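Local coordinates for protein integral membrane indolylacetylinositol arabinosyltransferase EmbC (Mycolicibacterium smegmatis, PDB 7BVE) that probably polymerises arabinose into the arabinan of the mycobacterial cell wall as an integral membrane arabinosyltransferase, and binds the drug ethambutol, at residues Lys728-Ala733 and Phe971-Pro976; Asp964-Leu969 and Ile991-Phe996. One frame throughout, in Å; residues are numbered along the deposited sequence.

Both contacts belong to the EmbC C-terminal domain, with centres about 13 Å apart. Along the chain their segments alternate: Lys728-Ala733, Asp964-Leu969, Phe971-Pro976, then Ile991-Phe996. Two of the four, Asp964-Leu969 and Phe971-Pro976, are parts of one long connection between strand 961-963 and its parallel neighbour 989-992 in a mixed sheet. Contact 1 fastens that connection by a disulfide to the loop entering strand 736-738 of the same sheet, while contact 2 packs it against the end of strand 989-992. Phe971 CE2 joins the two contacts by packing 3.9 Å from Ile991 CG2. This places Trp965, a wall of the ethambutol pocket, on a connection anchored at two places.

Contact 1. Residues Lys728-Ala733 and Phe971-Pro976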
loop_
_atom_site.group_PDB
_atom_site.type_symbol
_atom_site.label_atom_id
_atom_site.label_comp_id
_atom_site.label_asym_id
_atom_site.label_seq_id
_atom_site.Cartn_x
_atom_site.Cartn_y
_atom_site.Cartn_z
ATOM N N LYS A 728 -33.455 24.365 -16.745
ATOM C CA LYS A 728 -32.729 24.187 -15.478
ATOM C C LYS A 728 -31.464 23.344 -15.646
ATOM O O LYS A 728 -31.299 22.291 -15.032
ATOM C CB LYS A 728 -33.637 23.587 -14.401
ATOM C CG LYS A 728 -34.689 24.532 -13.881
ATOM C CD LYS A 728 -35.475 23.910 -12.746
ATOM C CE LYS A 728 -36.465 22.890 -13.273
ATOM N NZ LYS A 728 -37.359 22.364 -12.210
ATOM N N THR A 729 -30.565 23.825 -16.500
ATOM C CA THR A 729 -29.357 23.088 -16.844
ATOM C C THR A 729 -28.127 23.614 -16.117
ATOM O O THR A 729 -27.008 23.446 -16.612
ATOM C CB THR A 729 -29.118 23.129 -18.351
ATOM O OG1 THR A 729 -28.865 24.479 -18.753
ATOM C CG2 THR A 729 -30.328 22.608 -19.103
ATOM N N CYS A 730 -28.346 24.262 -14.968
ATOM C CA CYS A 730 -27.245 24.905 -14.199
ATOM C C CYS A 730 -26.525 23.914 -13.277
ATOM O O CYS A 730 -25.352 24.181 -12.949
ATOM C CB CYS A 730 -27.776 26.070 -13.371
ATOM S SG CYS A 730 -27.726 27.657 -14.243
ATOM N N GLY A 731 -27.181 22.822 -12.872
ATOM C CA GLY A 731 -26.523 21.899 -11.964
ATOM C C GLY A 731 -26.775 22.213 -10.504
ATOM O O GLY A 731 -27.904 22.472 -10.080
ATOM N N LEU A 732 -25.693 22.194 -9.723
ATOM C CA LEU A 732 -25.747 22.397 -8.281
ATOM C C LEU A 732 -25.833 23.868 -7.905
ATOM O O LEU A 732 -26.059 24.181 -6.739
ATOM C CB LEU A 732 -24.527 21.715 -7.650
ATOM C CG LEU A 732 -24.269 21.559 -6.155
ATOM C CD1 LEU A 732 -25.457 20.933 -5.511
ATOM C CD2 LEU A 732 -23.072 20.679 -5.924
ATOM N N ALA A 733 -25.716 24.778 -8.867
ATOM C CA ALA A 733 -25.711 26.200 -8.571
ATOM C C ALA A 733 -27.082 26.752 -8.222
ATOM O O ALA A 733 -27.161 27.872 -7.719
ATOM C CB ALA A 733 -25.148 26.969 -9.754
ATOM N N PHE A 971 -21.079 22.279 -11.810
ATOM C CA PHE A 971 -21.204 23.721 -12.019
ATOM C C PHE A 971 -20.938 24.033 -13.486
ATOM O O PHE A 971 -19.857 24.516 -13.834
ATOM C CB PHE A 971 -20.223 24.483 -11.132
ATOM C CG PHE A 971 -20.511 24.369 -9.672
ATOM C CD1 PHE A 971 -21.402 25.222 -9.061
ATOM C CD2 PHE A 971 -19.915 23.389 -8.917
ATOM C CE1 PHE A 971 -21.674 25.109 -7.735
ATOM C CE2 PHE A 971 -20.193 23.273 -7.587
ATOM C CZ PHE A 971 -21.070 24.134 -7.000
ATOM N N PRO A 972 -21.896 23.767 -14.379
ATOM C CA PRO A 972 -21.627 23.941 -15.807
ATOM C C PRO A 972 -21.984 25.303 -16.375
ATOM O O PRO A 972 -21.564 25.600 -17.497
ATOM C CB PRO A 972 -22.505 22.857 -16.426
ATOM C CG PRO A 972 -23.674 22.837 -15.575
ATOM C CD PRO A 972 -23.205 23.122 -14.177
ATOM N N CYS A 973 -22.718 26.119 -15.612
ATOM C CA CYS A 973 -23.146 27.464 -16.091
ATOM C C CYS A 973 -22.066 28.516 -15.803
ATOM O O CYS A 973 -22.068 29.562 -16.483
ATOM C CB CYS A 973 -24.453 27.884 -15.428
ATOM S SG CYS A 973 -25.927 27.281 -16.292
ATOM N N GLN A 974 -21.185 28.244 -14.836
ATOM C CA GLN A 974 -20.125 29.167 -14.455
ATOM C C GLN A 974 -18.900 28.967 -15.326
ATOM O O GLN A 974 -18.490 27.834 -15.585
ATOM C CB GLN A 974 -19.754 28.982 -12.985
ATOM C CG GLN A 974 -20.687 29.700 -12.041
ATOM C CD GLN A 974 -21.981 28.980 -11.817
ATOM O OE1 GLN A 974 -22.064 27.769 -11.960
ATOM N NE2 GLN A 974 -23.022 29.733 -11.519
ATOM N N ARG A 975 -18.293 30.085 -15.765
ATOM C CA ARG A 975 -17.252 29.907 -16.760
ATOM C C ARG A 975 -15.865 30.056 -16.151
ATOM O O ARG A 975 -15.665 30.872 -15.249
ATOM C CB ARG A 975 -17.407 30.890 -17.925
ATOM C CG ARG A 975 -17.167 32.341 -17.633
ATOM C CD ARG A 975 -17.144 33.111 -18.927
ATOM N NE ARG A 975 -16.837 34.520 -18.734
ATOM C CZ ARG A 975 -15.607 35.016 -18.712
ATOM N NH1 ARG A 975 -15.417 36.311 -18.535
ATOM N NH2 ARG A 975 -14.568 34.215 -18.869
ATOM N N PRO A 976 -14.900 29.258 -16.590
ATOM C CA PRO A 976 -13.538 29.387 -16.074
ATOM C C PRO A 976 -12.822 30.572 -16.703
ATOM O O PRO A 976 -13.288 31.177 -17.664
ATOM C CB PRO A 976 -12.894 28.065 -16.480
ATOM C CG PRO A 976 -13.631 27.660 -17.676
ATOM C CD PRO A 976 -15.027 28.105 -17.493
#
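The disulfide of Cys730 and Cys973 cross-links two irregular loops of the C-terminal domain that lie more than 200 residues apart in sequence. The sulfurs are modelled 2.8 Å apart, SG of Cys730 to SG of Cys973, longer than an ideal disulfide, so the exact length is doubtful. Cys973 sends SG anti to its carbonyl carbon (chi1 -86°), which turns the sulfur onto the opposing loop and past Cys730 CA. Beside the bridge, Pro972 CG lies 3.5 Å from Thr729 O.

Beyond Gly731 in the chain the contact becomes apolar. Leu732 runs obliquely past the Phe971 ring: its CB lies over one face toward the rim, and CD2 comes 4.1 Å from Phe971 CZ. Ala733 CB meets the same ring at CD1, 4.2 Å away, and sits 3.9 Å from Gln974 OE1. The amide of Gln974 folds back through a bend at chi2 (79°), bringing OE1 to the edge of the Phe971 ring in its plane while NE2 hydrogen-bonds to OE1 of Gln952. Gln952, on helix 951-954, also touches the side chains of Cys730 and Cys973, and a backbone hydrogen bond between Leu732 and Ala970 continues the attachment. Trp715 packs on Leu732 and Trp1037 on Phe971, widening the apolar patch. A disulfide beside an apolar patch round one phenylalanine thus ties the approach to strand 736-738 to the crossover between the parallel strands 961-963 and 989-992.

Contact 2. Residues Asp964-Leu969 and Ile991-Phe996; sequences DWLVGL and ILPDRF. With 95E (Ethambutol), chain G.
Leu966 and Val967 turn toward Pro993 and Ile991 and form the apolar part of this buried contact. Leu966 CD1 reaches Pro993 CG at 3.8 Å, the two side chains crossing at about a right angle. Val967 uses both branches: CG2 packs 4.0 Å from Ile991 CG2, and CG1 lies 4.0 Å from the Leu992 carbonyl O. Asp964 comes in obliquely to Pro993, and its OD2 lies close to Ile991 O, Leu992 CA and Pro993 CD. OD2 and Ile991 O are both acceptors and are not bonded to each other; Asp964 OD1 makes a weak, long ion pair with Arg990 NE.

Val967 is the centre of an inverse gamma turn, closed by a weak bond from Gly968 N to Leu966 O, and Ile991 is joined to Met962 by a backbone hydrogen bond.

Farther out, Leu966 has a second role: its CG rests on one face of the Trp965 indole, near the rim. C13 of ethambutol lies over the opposite face, also toward the rim, 3.5 Å from Trp965 CH2. The CA-CB bond of Trp965 points away from residues 991-996, and chi1 of 63° sets CG between the backbone N and the carbonyl carbon. NE1 hydrogen-bonds to the carbonyl of Asn1001, at the end of helix 995-1001, whose start Asp994 caps through a weak bond from Gly997 N to OD1. Chemically, the indole offers the drug's ethyl branch an apolar surface, with Leu966 linking that surface to Pro993 behind it.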
loop_
_atom_site.group_PDB
_atom_site.type_symbol
_atom_site.label_atom_id
_atom_site.label_comp_id
_atom_site.label_asym_id
_atom_site.label_seq_id
_atom_site.Cartn_x
_atom_site.Cartn_y
_atom_site.Cartn_z
ATOM N N ASP A 964 -12.152 24.126 -9.468
ATOM C CA ASP A 964 -11.193 23.054 -9.287
ATOM C C ASP A 964 -11.466 21.945 -10.291
ATOM O O ASP A 964 -12.439 21.982 -11.043
ATOM C CB ASP A 964 -11.233 22.520 -7.862
ATOM C CG ASP A 964 -10.753 23.538 -6.853
ATOM O OD1 ASP A 964 -10.048 24.491 -7.242
ATOM O OD2 ASP A 964 -11.035 23.372 -5.659
ATOM N N TRP A 965 -10.592 20.949 -10.317
ATOM C CA TRP A 965 -10.705 19.948 -11.365
ATOM C C TRP A 965 -11.732 18.870 -11.056
ATOM O O TRP A 965 -11.964 18.000 -11.899
ATOM C CB TRP A 965 -9.345 19.320 -11.653
ATOM C CG TRP A 965 -8.720 18.566 -10.548
ATOM C CD1 TRP A 965 -7.879 19.052 -9.609
ATOM C CD2 TRP A 965 -8.854 17.168 -10.282
ATOM N NE1 TRP A 965 -7.489 18.055 -8.760
ATOM C CE2 TRP A 965 -8.075 16.885 -9.154
ATOM C CE3 TRP A 965 -9.565 16.129 -10.887
ATOM C CZ2 TRP A 965 -7.986 15.612 -8.616
ATOM C CZ3 TRP A 965 -9.474 14.872 -10.352
ATOM C CH2 TRP A 965 -8.692 14.622 -9.228
ATOM N N LEU A 966 -12.350 18.904 -9.884
ATOM C CA LEU A 966 -13.514 18.088 -9.580
ATOM C C LEU A 966 -14.819 18.824 -9.823
ATOM O O LEU A 966 -15.751 18.250 -10.385
ATOM C CB LEU A 966 -13.464 17.627 -8.127
ATOM C CG LEU A 966 -12.460 16.551 -7.742
ATOM C CD1 LEU A 966 -12.383 16.460 -6.254
ATOM C CD2 LEU A 966 -12.925 15.234 -8.284
ATOM N N VAL A 967 -14.897 20.094 -9.446
ATOM C CA VAL A 967 -16.162 20.831 -9.490
ATOM C C VAL A 967 -16.261 21.438 -10.885
ATOM O O VAL A 967 -16.159 22.646 -11.100
ATOM C CB VAL A 967 -16.238 21.868 -8.367
ATOM C CG1 VAL A 967 -16.390 21.170 -7.103
ATOM C CG2 VAL A 967 -14.934 22.606 -8.208
ATOM N N GLY A 968 -16.544 20.589 -11.856
ATOM C CA GLY A 968 -16.663 21.120 -13.196
ATOM C C GLY A 968 -17.916 20.705 -13.919
ATOM O O GLY A 968 -18.406 21.419 -14.793
ATOM N N LEU A 969 -18.442 19.545 -13.554
ATOM C CA LEU A 969 -19.621 18.998 -14.195
ATOM C C LEU A 969 -20.867 19.216 -13.352
ATOM O O LEU A 969 -21.979 19.059 -13.862
ATOM C CB LEU A 969 -19.414 17.504 -14.466
ATOM C CG LEU A 969 -20.232 16.817 -15.554
ATOM C CD1 LEU A 969 -19.772 17.302 -16.913
ATOM C CD2 LEU A 969 -20.102 15.324 -15.458
ATOM N N ILE A 991 -14.353 27.880 -6.321
ATOM C CA ILE A 991 -15.233 26.830 -5.825
ATOM C C ILE A 991 -14.390 25.604 -5.506
ATOM O O ILE A 991 -13.612 25.147 -6.347
ATOM C CB ILE A 991 -16.343 26.501 -6.839
ATOM C CG1 ILE A 991 -17.219 27.727 -7.055
ATOM C CG2 ILE A 991 -17.204 25.383 -6.344
ATOM C CD1 ILE A 991 -18.125 27.622 -8.217
ATOM N N LEU A 992 -14.543 25.079 -4.299
ATOM C CA LEU A 992 -13.746 23.977 -3.790
ATOM C C LEU A 992 -14.621 22.748 -3.579
ATOM O O LEU A 992 -15.850 22.853 -3.540
ATOM C CB LEU A 992 -13.078 24.347 -2.459
ATOM C CG LEU A 992 -11.974 25.393 -2.371
ATOM C CD1 LEU A 992 -12.535 26.791 -2.264
ATOM C CD2 LEU A 992 -11.093 25.095 -1.209
ATOM N N PRO A 993 -14.022 21.555 -3.458
ATOM C CA PRO A 993 -14.768 20.406 -2.940
ATOM C C PRO A 993 -14.891 20.442 -1.426
ATOM O O PRO A 993 -14.534 21.439 -0.794
ATOM C CB PRO A 993 -13.926 19.209 -3.389
ATOM C CG PRO A 993 -13.098 19.711 -4.469
ATOM C CD PRO A 993 -12.799 21.118 -4.138
ATOM N N ASP A 994 -15.389 19.364 -0.823
ATOM C CA ASP A 994 -15.409 19.271 0.630
ATOM C C ASP A 994 -13.990 19.125 1.176
ATOM O O ASP A 994 -13.021 18.988 0.430
ATOM C CB ASP A 994 -16.292 18.115 1.088
ATOM C CG ASP A 994 -15.864 16.781 0.514
ATOM O OD1 ASP A 994 -15.045 16.746 -0.425
ATOM O OD2 ASP A 994 -16.335 15.748 1.034
ATOM N N ARG A 995 -13.880 19.116 2.507
ATOM C CA ARG A 995 -12.583 19.261 3.163
ATOM C C ARG A 995 -11.688 18.049 2.935
ATOM O O ARG A 995 -10.486 18.200 2.678
ATOM C CB ARG A 995 -12.790 19.506 4.653
ATOM C CG ARG A 995 -11.519 19.738 5.430
ATOM C CD ARG A 995 -11.813 19.976 6.897
ATOM N NE ARG A 995 -12.452 18.823 7.523
ATOM C CZ ARG A 995 -11.796 17.772 8.003
ATOM N NH1 ARG A 995 -12.464 16.772 8.557
ATOM N NH2 ARG A 995 -10.474 17.722 7.932
ATOM N N PHE A 996 -12.262 16.845 2.989
ATOM C CA PHE A 996 -11.499 15.634 2.699
ATOM C C PHE A 996 -11.071 15.589 1.241
ATOM O O PHE A 996 -9.984 15.106 0.912
ATOM C CB PHE A 996 -12.326 14.392 3.030
ATOM C CG PHE A 996 -12.598 14.203 4.489
ATOM C CD1 PHE A 996 -11.618 13.703 5.329
ATOM C CD2 PHE A 996 -13.846 14.488 5.016
ATOM C CE1 PHE A 996 -11.868 13.515 6.675
ATOM C CE2 PHE A 996 -14.105 14.301 6.359
ATOM C CZ PHE A 996 -13.115 13.813 7.188
HETATM C C2 95E G . -4.524 14.812 -18.098
HETATM O O12 95E G . -7.357 11.293 -10.931
HETATM C C11 95E G . -6.912 11.438 -12.020
HETATM C C10 95E G . -5.938 12.575 -12.327
HETATM C C13 95E G . -5.934 13.616 -11.214
HETATM C C14 95E G . -4.614 13.643 -10.452
HETATM N N9 95E G . -6.312 13.221 -13.567
HETATM C C8 95E G . -5.554 12.608 -14.633
HETATM C C7 95E G . -5.124 13.667 -15.637
HETATM N N6 95E G . -6.187 13.911 -16.583
HETATM C C3 95E G . -5.620 13.773 -17.903
HETATM O O1 95E G . -3.394 14.466 -18.081
HETATM C C4 95E G . -6.721 13.979 -18.928
HETATM C C5 95E G . -8.048 13.464 -18.385
#